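Local coordinates for small S protein (Podospora anserina, PDB 2WVO), which mediates heterokaryon incompatibility in the fungus, triggering a lethal reaction on meeting the prion form of an incompatible cell, and inhibits its own C-terminal prion domain, at residues 3-8 / 90-95; 12-17 / 65-70; 30-35 / 111-116. All coordinates share one frame; numbering follows the deposited sequence. Where two conformers were deposited one is given.

Overall arrangement
Interactions 1 and 2 are neighbours, their centres about 18 Å apart, and they meet directly: Ile7 CG2 of 3-8 packs on Leu12 CD1 of 12-17 at 3.8 Å, where helix 3-9 gives way to helix 14-23. Along the chain both segments of interaction 2 fall between those of interaction 1. The segments of interaction 3 alternate with those of the other two. Its nearest atoms are about 10 Å from interaction 1 and about 20 Å from interaction 2, whose centre lies about 35 Å away on the other side of the chain's centre. Interaction 1 also borders the second subunit, whereas that subunit touches neither segment pair of interactions 2 and 3.

Interaction 1. Residues 3-8 / 90-95; sequences EPFEIV and LFESAQ
Glu92 reaches obliquely across to the first turn of helix 3-9, and each of its side-chain atoms meets Pro4 or Phe5. CB starts the contact against Pro4 CB at 3.9 Å. CG stands anti to the backbone N and lies at the edge of the Phe5 ring, near its plane. The chain then bends at chi2 (63°), which turns the carboxylate toward Phe5, with CD 3.5 Å from Phe5 CB. Of the two oxygens, OE2 rests at 3.8 Å from Phe5 CB, while OE1 meets the backbone, accepting a weak hydrogen bond from Phe5 N, 3.3 Å long with an N-H...O angle of 156°. The donor belongs to the N-terminal turn of its helix, so the helix dipole would be expected to favour the negative charge there, modest though the bond is.

Pro4 is the wedge between the two helices. It is buried, its CA lies 5.4 Å from that of Glu92, and its ring inserts between residues one turn apart: Phe91 CB is 4.1 Å from Pro4 CG, and the extended Gln95 side chain approaches the ring from the opposite direction, with Gln95 CD 4.1 Å from Pro4 CD. Phe91 then turns its ring away, to meet Phe25 edge-to-face and pack on Trp148.

The outer side belongs to the dimer. The Phe5 ring stacks on Phe5 of the second subunit, Glu92 packs on Leu89 of that subunit, and Ser93 OG is hydrogen-bonded to Glu86 OE1 of the second subunit. With axes 8.4 Å apart at closest approach and N-to-C directions 151° apart, the short helix and helix 75-104 form a roughly antiparallel helix pair, at the homodimer interface of the mainly helical HeLo domain.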
loop_
_atom_site.group_PDB
_atom_site.type_symbol
_atom_site.label_atom_id
_atom_site.label_comp_id
_atom_site.label_asym_id
_atom_site.label_seq_id
_atom_site.Cartn_x
_atom_site.Cartn_y
_atom_site.Cartn_z
ATOM N N GLU A 3 1.344 9.122 -13.346
ATOM C CA GLU A 3 0.150 9.984 -13.501
ATOM C C GLU A 3 -0.762 10.094 -12.265
ATOM O O GLU A 3 -1.178 11.205 -11.938
ATOM C CB GLU A 3 -0.689 9.605 -14.730
ATOM C CG GLU A 3 -0.620 10.605 -15.862
ATOM C CD GLU A 3 -1.653 11.723 -15.756
ATOM O OE1 GLU A 3 -1.526 12.584 -14.848
ATOM O OE2 GLU A 3 -2.580 11.758 -16.610
ATOM N N PRO A 4 -1.097 8.951 -11.605
ATOM C CA PRO A 4 -1.909 9.037 -10.376
ATOM C C PRO A 4 -1.337 10.015 -9.349
ATOM O O PRO A 4 -2.096 10.787 -8.772
ATOM C CB PRO A 4 -1.896 7.597 -9.839
ATOM C CG PRO A 4 -1.697 6.754 -11.049
ATOM C CD PRO A 4 -0.794 7.545 -11.949
ATOM N N PHE A 5 -0.013 9.975 -9.155
ATOM C CA PHE A 5 0.732 10.905 -8.298
ATOM C C PHE A 5 0.494 12.384 -8.661
ATOM O O PHE A 5 0.259 13.209 -7.778
ATOM C CB PHE A 5 2.238 10.573 -8.349
ATOM C CG PHE A 5 3.069 11.287 -7.306
ATOM C CD1 PHE A 5 3.327 10.687 -6.074
ATOM C CD2 PHE A 5 3.590 12.565 -7.552
ATOM C CE1 PHE A 5 4.096 11.339 -5.103
ATOM C CE2 PHE A 5 4.350 13.226 -6.584
ATOM C CZ PHE A 5 4.608 12.612 -5.364
ATOM N N GLU A 6 0.561 12.705 -9.953
ATOM C CA GLU A 6 0.316 14.067 -10.452
ATOM C C GLU A 6 -1.085 14.563 -10.099
ATOM O O GLU A 6 -1.259 15.689 -9.643
ATOM C CB GLU A 6 0.454 14.130 -11.978
ATOM C CG GLU A 6 1.846 14.063 -12.549
ATOM C CD GLU A 6 1.795 14.152 -14.074
ATOM O OE1 GLU A 6 1.419 15.243 -14.595
ATOM O OE2 GLU A 6 2.095 13.122 -14.743
ATOM N N ILE A 7 -2.075 13.711 -10.347
ATOM C CA ILE A 7 -3.480 13.979 -10.000
ATOM C C ILE A 7 -3.668 14.300 -8.513
ATOM O O ILE A 7 -4.284 15.319 -8.174
ATOM C CB ILE A 7 -4.396 12.805 -10.433
ATOM C CG1 ILE A 7 -4.403 12.705 -11.964
ATOM C CG2 ILE A 7 -5.825 12.957 -9.857
ATOM C CD1 ILE A 7 -4.354 11.279 -12.468
ATOM N N VAL A 8 -3.109 13.456 -7.640
ATOM C CA VAL A 8 -3.160 13.695 -6.187
ATOM C C VAL A 8 -2.443 14.998 -5.771
ATOM O O VAL A 8 -2.853 15.660 -4.807
ATOM C CB VAL A 8 -2.592 12.499 -5.378
ATOM C CG1 VAL A 8 -2.614 12.789 -3.865
ATOM C CG2 VAL A 8 -3.364 11.221 -5.688
ATOM N N LEU A 90 -2.465 3.909 -4.522
ATOM C CA LEU A 90 -2.451 2.473 -4.758
ATOM C C LEU A 90 -2.117 2.125 -6.215
ATOM O O LEU A 90 -1.338 1.212 -6.486
ATOM C CB LEU A 90 -3.836 1.948 -4.371
ATOM C CG LEU A 90 -4.251 0.508 -4.207
ATOM C CD1 LEU A 90 -3.404 -0.178 -3.114
ATOM C CD2 LEU A 90 -5.743 0.470 -3.846
ATOM N N PHE A 91 -2.712 2.850 -7.155
ATOM C CA PHE A 91 -2.379 2.688 -8.570
ATOM C C PHE A 91 -0.963 3.177 -8.883
ATOM O O PHE A 91 -0.266 2.580 -9.684
ATOM C CB PHE A 91 -3.406 3.410 -9.460
ATOM C CG PHE A 91 -4.653 2.603 -9.727
ATOM C CD1 PHE A 91 -5.834 2.872 -9.045
ATOM C CD2 PHE A 91 -4.642 1.564 -10.661
ATOM C CE1 PHE A 91 -6.993 2.128 -9.298
ATOM C CE2 PHE A 91 -5.793 0.821 -10.912
ATOM C CZ PHE A 91 -6.970 1.104 -10.225
ATOM N N GLU A 92 -0.554 4.270 -8.250
ATOM C CA GLU A 92 0.778 4.813 -8.415
ATOM C C GLU A 92 1.843 3.770 -8.033
ATOM O O GLU A 92 2.804 3.519 -8.777
ATOM C CB GLU A 92 0.925 6.089 -7.568
ATOM C CG GLU A 92 2.352 6.699 -7.546
ATOM C CD GLU A 92 2.845 7.176 -8.922
ATOM O OE1 GLU A 92 2.009 7.410 -9.832
ATOM O OE2 GLU A 92 4.081 7.344 -9.082
ATOM N N SER A 93 1.648 3.175 -6.864
ATOM C CA SER A 93 2.553 2.178 -6.303
ATOM C C SER A 93 2.558 0.863 -7.106
ATOM O O SER A 93 3.604 0.247 -7.291
ATOM C CB SER A 93 2.208 1.980 -4.820
ATOM O OG SER A 93 2.432 0.649 -4.426
ATOM N N ALA A 94 1.402 0.454 -7.619
ATOM C CA ALA A 94 1.330 -0.693 -8.520
ATOM C C ALA A 94 2.088 -0.439 -9.827
ATOM O O ALA A 94 2.742 -1.336 -10.342
ATOM C CB ALA A 94 -0.138 -1.076 -8.805
ATOM N N GLN A 95 1.992 0.777 -10.365
ATOM C CA GLN A 95 2.769 1.154 -11.554
ATOM C C GLN A 95 4.285 1.119 -11.311
ATOM O O GLN A 95 5.036 0.703 -12.167
ATOM C CB GLN A 95 2.335 2.524 -12.086
ATOM C CG GLN A 95 1.015 2.463 -12.830
ATOM C CD GLN A 95 0.408 3.831 -13.161
ATOM O OE1 GLN A 95 -0.742 4.092 -12.829
ATOM N NE2 GLN A 95 1.162 4.679 -13.838
#

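Interaction 2. Residues 12-17 / 65-70; sequences LGVAGL and PRFHSS
This is a helix-start-to-loop contact whose polar part is backbone and one water: the N-terminal turn of helix 14-23 docks on the loop between helices 38-59 and 75-104. Ala15 N donates to Phe67 O over 2.8 Å in a nearly straight bond (168°) that enters in the carbonyl plane. Val14 N lies near the same oxygen but at a poor angle, and is served instead by a water 2.9 Å away. That water donates to Arg66 O and Ser69 O, so one molecule stitches the helix start to two carbonyls of the loop. Gly13 holds the N-cap position, and these two amides belong to the first turn of a helix, where no preceding turn provides acceptors. The backbones come close here, Gly13 CA lying 4.5 Å from Ser70 CA, and a CA-H...O contact of Gly13 CA with Ser69 O at 3.3 Å accompanies the approach.

Side chains add apolar packing. Val14 CB meets Phe67 CD2 at 3.7 Å, and Ile61 adjoins both residues. Ala15 CB sits over one face of the His68 imidazole, 3.8 Å from its centroid and 22° off the ring normal, a CH-pi contact; His68 ND1 is hydrogen-bonded to Asp64 O. At the far end Ser70 OG is hydrogen-bonded to Ala11 O.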
loop_
_atom_site.group_PDB
_atom_site.type_symbol
_atom_site.label_atom_id
_atom_site.label_comp_id
_atom_site.label_asym_id
_atom_site.label_seq_id
_atom_site.Cartn_x
_atom_site.Cartn_y
_atom_site.Cartn_z
ATOM N N LEU A 12 -7.974 19.067 -7.155
ATOM C CA LEU A 12 -9.300 18.502 -7.406
ATOM C C LEU A 12 -10.152 18.346 -6.134
ATOM O O LEU A 12 -9.621 18.259 -5.024
ATOM C CB LEU A 12 -9.171 17.160 -8.132
ATOM C CG LEU A 12 -8.452 17.204 -9.480
ATOM C CD1 LEU A 12 -8.367 15.815 -10.100
ATOM C CD2 LEU A 12 -9.123 18.216 -10.441
ATOM N N GLY A 13 -11.473 18.339 -6.307
ATOM C CA GLY A 13 -12.383 17.938 -5.233
ATOM C C GLY A 13 -12.561 16.427 -5.282
ATOM O O GLY A 13 -11.958 15.770 -6.124
ATOM N N VAL A 14 -13.380 15.877 -4.386
ATOM C CA VAL A 14 -13.705 14.434 -4.388
ATOM C C VAL A 14 -14.112 13.926 -5.776
ATOM O O VAL A 14 -13.598 12.902 -6.236
ATOM C CB VAL A 14 -14.817 14.065 -3.356
ATOM C CG1 VAL A 14 -15.091 12.560 -3.358
ATOM C CG2 VAL A 14 -14.454 14.534 -1.943
ATOM N N ALA A 15 -15.017 14.646 -6.448
ATOM C CA ALA A 15 -15.539 14.213 -7.754
ATOM C C ALA A 15 -14.448 14.014 -8.801
ATOM O O ALA A 15 -14.432 12.988 -9.471
ATOM C CB ALA A 15 -16.629 15.197 -8.280
ATOM N N GLY A 16 -13.554 14.997 -8.950
ATOM C CA GLY A 16 -12.446 14.913 -9.904
ATOM C C GLY A 16 -11.474 13.781 -9.574
ATOM O O GLY A 16 -10.949 13.113 -10.468
ATOM N N LEU A 17 -11.212 13.596 -8.283
ATOM C CA LEU A 17 -10.346 12.527 -7.795
ATOM C C LEU A 17 -10.954 11.143 -8.052
ATOM O O LEU A 17 -10.272 10.240 -8.542
ATOM C CB LEU A 17 -10.040 12.736 -6.303
ATOM C CG LEU A 17 -9.055 13.866 -5.961
ATOM C CD1 LEU A 17 -9.254 14.371 -4.517
ATOM C CD2 LEU A 17 -7.594 13.449 -6.227
ATOM N N PRO A 65 -22.746 19.470 -4.477
ATOM C CA PRO A 65 -21.696 20.508 -4.574
ATOM C C PRO A 65 -20.503 20.322 -3.640
ATOM O O PRO A 65 -19.433 20.849 -3.911
ATOM C CB PRO A 65 -22.444 21.828 -4.251
ATOM C CG PRO A 65 -23.699 21.425 -3.582
ATOM C CD PRO A 65 -24.051 20.048 -4.096
ATOM N N ARG A 66 -20.688 19.566 -2.561
ATOM C CA ARG A 66 -19.624 19.288 -1.603
ATOM C C ARG A 66 -18.480 18.499 -2.230
ATOM O O ARG A 66 -17.334 18.607 -1.802
ATOM C CB ARG A 66 -20.177 18.500 -0.421
ATOM C CG ARG A 66 -21.245 19.213 0.379
ATOM C CD ARG A 66 -22.286 18.180 0.691
ATOM N NE ARG A 66 -22.107 17.517 1.966
ATOM C CZ ARG A 66 -22.488 16.273 2.249
ATOM N NH1 ARG A 66 -23.033 15.471 1.333
ATOM N NH2 ARG A 66 -22.294 15.828 3.474
ATOM N N PHE A 67 -18.792 17.711 -3.250
ATOM C CA PHE A 67 -17.775 16.904 -3.924
ATOM C C PHE A 67 -16.976 17.691 -4.962
ATOM O O PHE A 67 -16.139 17.133 -5.652
ATOM C CB PHE A 67 -18.431 15.698 -4.598
ATOM C CG PHE A 67 -19.080 14.738 -3.644
ATOM C CD1 PHE A 67 -20.382 14.314 -3.859
ATOM C CD2 PHE A 67 -18.379 14.231 -2.542
ATOM C CE1 PHE A 67 -20.993 13.397 -2.983
ATOM C CE2 PHE A 67 -18.972 13.320 -1.664
ATOM C CZ PHE A 67 -20.287 12.900 -1.889
ATOM N N HIS A 68 -17.241 18.985 -5.081
ATOM C CA HIS A 68 -16.620 19.783 -6.122
ATOM C C HIS A 68 -15.675 20.872 -5.621
ATOM O O HIS A 68 -15.211 21.695 -6.402
ATOM C CB HIS A 68 -17.677 20.299 -7.097
ATOM C CG HIS A 68 -18.295 19.211 -7.910
ATOM N ND1 HIS A 68 -19.234 18.339 -7.395
ATOM C CD2 HIS A 68 -18.058 18.805 -9.178
ATOM C CE1 HIS A 68 -19.571 17.462 -8.323
ATOM N NE2 HIS A 68 -18.875 17.724 -9.415
ATOM N N SER A 69 -15.380 20.851 -4.323
ATOM C CA SER A 69 -14.437 21.789 -3.728
ATOM C C SER A 69 -13.132 21.120 -3.287
ATOM O O SER A 69 -13.143 19.990 -2.778
ATOM C CB SER A 69 -15.069 22.488 -2.528
ATOM O OG SER A 69 -15.374 21.549 -1.518
ATOM N N SER A 70 -12.028 21.849 -3.478
ATOM C CA SER A 70 -10.673 21.447 -3.056
ATOM C C SER A 70 -10.553 21.230 -1.556
ATOM O O SER A 70 -9.740 20.435 -1.095
ATOM C CB SER A 70 -9.667 22.536 -3.440
ATOM O OG SER A 70 -9.624 22.710 -4.838
HETATM O O HOH W 1 -14.769 17.724 -2.598
#

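Interaction 3. Residues 30-35 / 111-116; sequences LGRHFG and VVFEDK
The backbones of 30-35 and 111-116 meet in a single beta bridge, Gly31 opposite Val112 with their CA atoms 4.2 Å apart. The two bonds flank this pair, Phe113 N to Leu30 O at 2.9 Å and Arg32 N to Val111 O at 3.0 Å, which is the pattern of a non-hydrogen-bonded antiparallel pair. The first is almost collinear with its C=O group (C=O...N 174°). The bridge extends the end of strand 28-30, which pairs in parallel with strand 148-150, and so ties the loop after helix 75-104 to the small sheet of this helical domain. A water extends the pairing, accepting from Leu30 N and donating to Phe113 O.

Phe113 and Arg32 carry the side-chain contact, Phe113 with the larger share. Phe113 CG lies anti to the carbonyl carbon (chi1 -73°), and the ring swings in over the turn: CE1 comes within 3.5 Å of Arg32 CA, and CZ approaches the carbonyl of Gly35. Tyr38, at the start of helix 38-59, stacks with the ring. Phe34 touches Phe113 with its CB alone, its own ring heading into the core beside Leu30 and Leu156.

Arg32 lies across one face of the Phe113 ring after bending at chi2, which lays its CD over that face in a CH-pi contact. Its far end has a long, weak ion pair with Asp117. Guanidinium and ring planes stand 23° apart, and Phe113 CE2 is centred 3.6 Å above the guanidinium plane of Arg32.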
loop_
_atom_site.group_PDB
_atom_site.type_symbol
_atom_site.label_atom_id
_atom_site.label_comp_id
_atom_site.label_asym_id
_atom_site.label_seq_id
_atom_site.Cartn_x
_atom_site.Cartn_y
_atom_site.Cartn_z
ATOM N N LEU A 30 -3.106 -7.373 -18.049
ATOM C CA LEU A 30 -2.674 -8.505 -17.217
ATOM C C LEU A 30 -1.609 -9.329 -17.922
ATOM O O LEU A 30 -1.767 -9.688 -19.085
ATOM C CB LEU A 30 -3.841 -9.398 -16.779
ATOM C CG LEU A 30 -5.143 -8.860 -16.161
ATOM C CD1 LEU A 30 -5.790 -9.933 -15.278
ATOM C CD2 LEU A 30 -4.960 -7.572 -15.380
ATOM N N GLY A 31 -0.518 -9.602 -17.208
ATOM C CA GLY A 31 0.559 -10.461 -17.707
ATOM C C GLY A 31 0.111 -11.885 -18.018
ATOM O O GLY A 31 -0.856 -12.387 -17.444
ATOM N N ARG A 32 0.834 -12.535 -18.928
ATOM C CA ARG A 32 0.561 -13.917 -19.345
ATOM C C ARG A 32 0.637 -14.905 -18.175
ATOM O O ARG A 32 0.009 -15.958 -18.214
ATOM C CB ARG A 32 1.544 -14.328 -20.441
ATOM C CG ARG A 32 1.005 -15.334 -21.434
ATOM C CD ARG A 32 0.258 -14.651 -22.577
ATOM N NE ARG A 32 -0.466 -15.621 -23.400
ATOM C CZ ARG A 32 -1.322 -15.296 -24.366
ATOM N NH1 ARG A 32 -1.935 -16.253 -25.049
ATOM N NH2 ARG A 32 -1.570 -14.018 -24.653
ATOM N N HIS A 33 1.403 -14.540 -17.146
ATOM C CA HIS A 33 1.548 -15.281 -15.879
ATOM C C HIS A 33 0.219 -15.710 -15.249
ATOM O O HIS A 33 0.149 -16.700 -14.518
ATOM C CB HIS A 33 2.367 -14.424 -14.887
ATOM C CG HIS A 33 1.972 -14.580 -13.446
ATOM N ND1 HIS A 33 2.671 -15.377 -12.563
ATOM C CD2 HIS A 33 0.964 -14.022 -12.729
ATOM C CE1 HIS A 33 2.103 -15.316 -11.371
ATOM N NE2 HIS A 33 1.062 -14.506 -11.446
ATOM N N PHE A 34 -0.827 -14.919 -15.481
ATOM C CA PHE A 34 -2.136 -15.210 -14.880
ATOM C C PHE A 34 -2.710 -16.547 -15.352
ATOM O O PHE A 34 -3.486 -17.176 -14.636
ATOM C CB PHE A 34 -3.127 -14.054 -15.074
ATOM C CG PHE A 34 -2.893 -12.902 -14.127
ATOM C CD1 PHE A 34 -2.102 -11.821 -14.504
ATOM C CD2 PHE A 34 -3.426 -12.919 -12.839
ATOM C CE1 PHE A 34 -1.861 -10.778 -13.635
ATOM C CE2 PHE A 34 -3.187 -11.862 -11.962
ATOM C CZ PHE A 34 -2.400 -10.792 -12.368
ATOM N N GLY A 35 -2.300 -16.980 -16.544
ATOM C CA GLY A 35 -2.663 -18.294 -17.058
ATOM C C GLY A 35 -4.164 -18.487 -17.084
ATOM O O GLY A 35 -4.891 -17.626 -17.589
ATOM N N VAL A 111 5.106 -10.547 -21.894
ATOM C CA VAL A 111 3.945 -10.790 -22.747
ATOM C C VAL A 111 2.676 -10.598 -21.915
ATOM O O VAL A 111 2.605 -11.039 -20.768
ATOM C CB VAL A 111 3.998 -12.210 -23.400
ATOM C CG1 VAL A 111 2.822 -12.432 -24.352
ATOM C CG2 VAL A 111 5.331 -12.421 -24.144
ATOM N N VAL A 112 1.697 -9.907 -22.488
ATOM C CA VAL A 112 0.430 -9.658 -21.808
ATOM C C VAL A 112 -0.754 -10.217 -22.601
ATOM O O VAL A 112 -0.663 -10.433 -23.814
ATOM C CB VAL A 112 0.201 -8.134 -21.504
ATOM C CG1 VAL A 112 1.389 -7.536 -20.731
ATOM C CG2 VAL A 112 -0.072 -7.345 -22.782
ATOM N N PHE A 113 -1.862 -10.440 -21.904
ATOM C CA PHE A 113 -3.122 -10.796 -22.539
ATOM C C PHE A 113 -3.796 -9.576 -23.175
ATOM O O PHE A 113 -3.711 -8.459 -22.648
ATOM C CB PHE A 113 -4.079 -11.380 -21.499
ATOM C CG PHE A 113 -3.725 -12.765 -21.030
ATOM C CD1 PHE A 113 -3.263 -12.973 -19.734
ATOM C CD2 PHE A 113 -3.899 -13.876 -21.869
ATOM C CE1 PHE A 113 -2.960 -14.265 -19.284
ATOM C CE2 PHE A 113 -3.591 -15.168 -21.429
ATOM C CZ PHE A 113 -3.122 -15.364 -20.135
ATOM N N GLU A 114 -4.461 -9.807 -24.306
ATOM C CA GLU A 114 -5.406 -8.856 -24.902
ATOM C C GLU A 114 -6.826 -9.328 -24.604
ATOM O O GLU A 114 -7.044 -10.501 -24.288
ATOM C CB GLU A 114 -5.227 -8.778 -26.417
ATOM C CG GLU A 114 -3.914 -8.182 -26.900
ATOM C CD GLU A 114 -3.689 -8.433 -28.382
ATOM O OE1 GLU A 114 -2.636 -8.993 -28.750
ATOM O OE2 GLU A 114 -4.575 -8.083 -29.185
ATOM N N ASP A 115 -7.794 -8.423 -24.717
ATOM C CA ASP A 115 -9.194 -8.737 -24.393
ATOM C C ASP A 115 -9.750 -9.936 -25.158
ATOM O O ASP A 115 -10.502 -10.739 -24.603
ATOM C CB ASP A 115 -10.090 -7.517 -24.613
ATOM C CG ASP A 115 -9.987 -6.498 -23.488
ATOM O OD1 ASP A 115 -9.179 -6.692 -22.546
ATOM O OD2 ASP A 115 -10.726 -5.488 -23.551
ATOM N N LYS A 116 -9.364 -10.056 -26.424
ATOM C CA LYS A 116 -9.789 -11.170 -27.271
ATOM C C LYS A 116 -9.369 -12.549 -26.746
ATOM O O LYS A 116 -9.953 -13.556 -27.141
ATOM C CB LYS A 116 -9.309 -10.963 -28.715
ATOM C CG LYS A 116 -7.804 -10.770 -28.855
ATOM C CD LYS A 116 -7.409 -10.528 -30.295
ATOM C CE LYS A 116 -5.913 -10.707 -30.473
ATOM N NZ LYS A 116 -5.535 -10.675 -31.913
HETATM O O HOH W 2 -4.824 -7.589 -20.321
#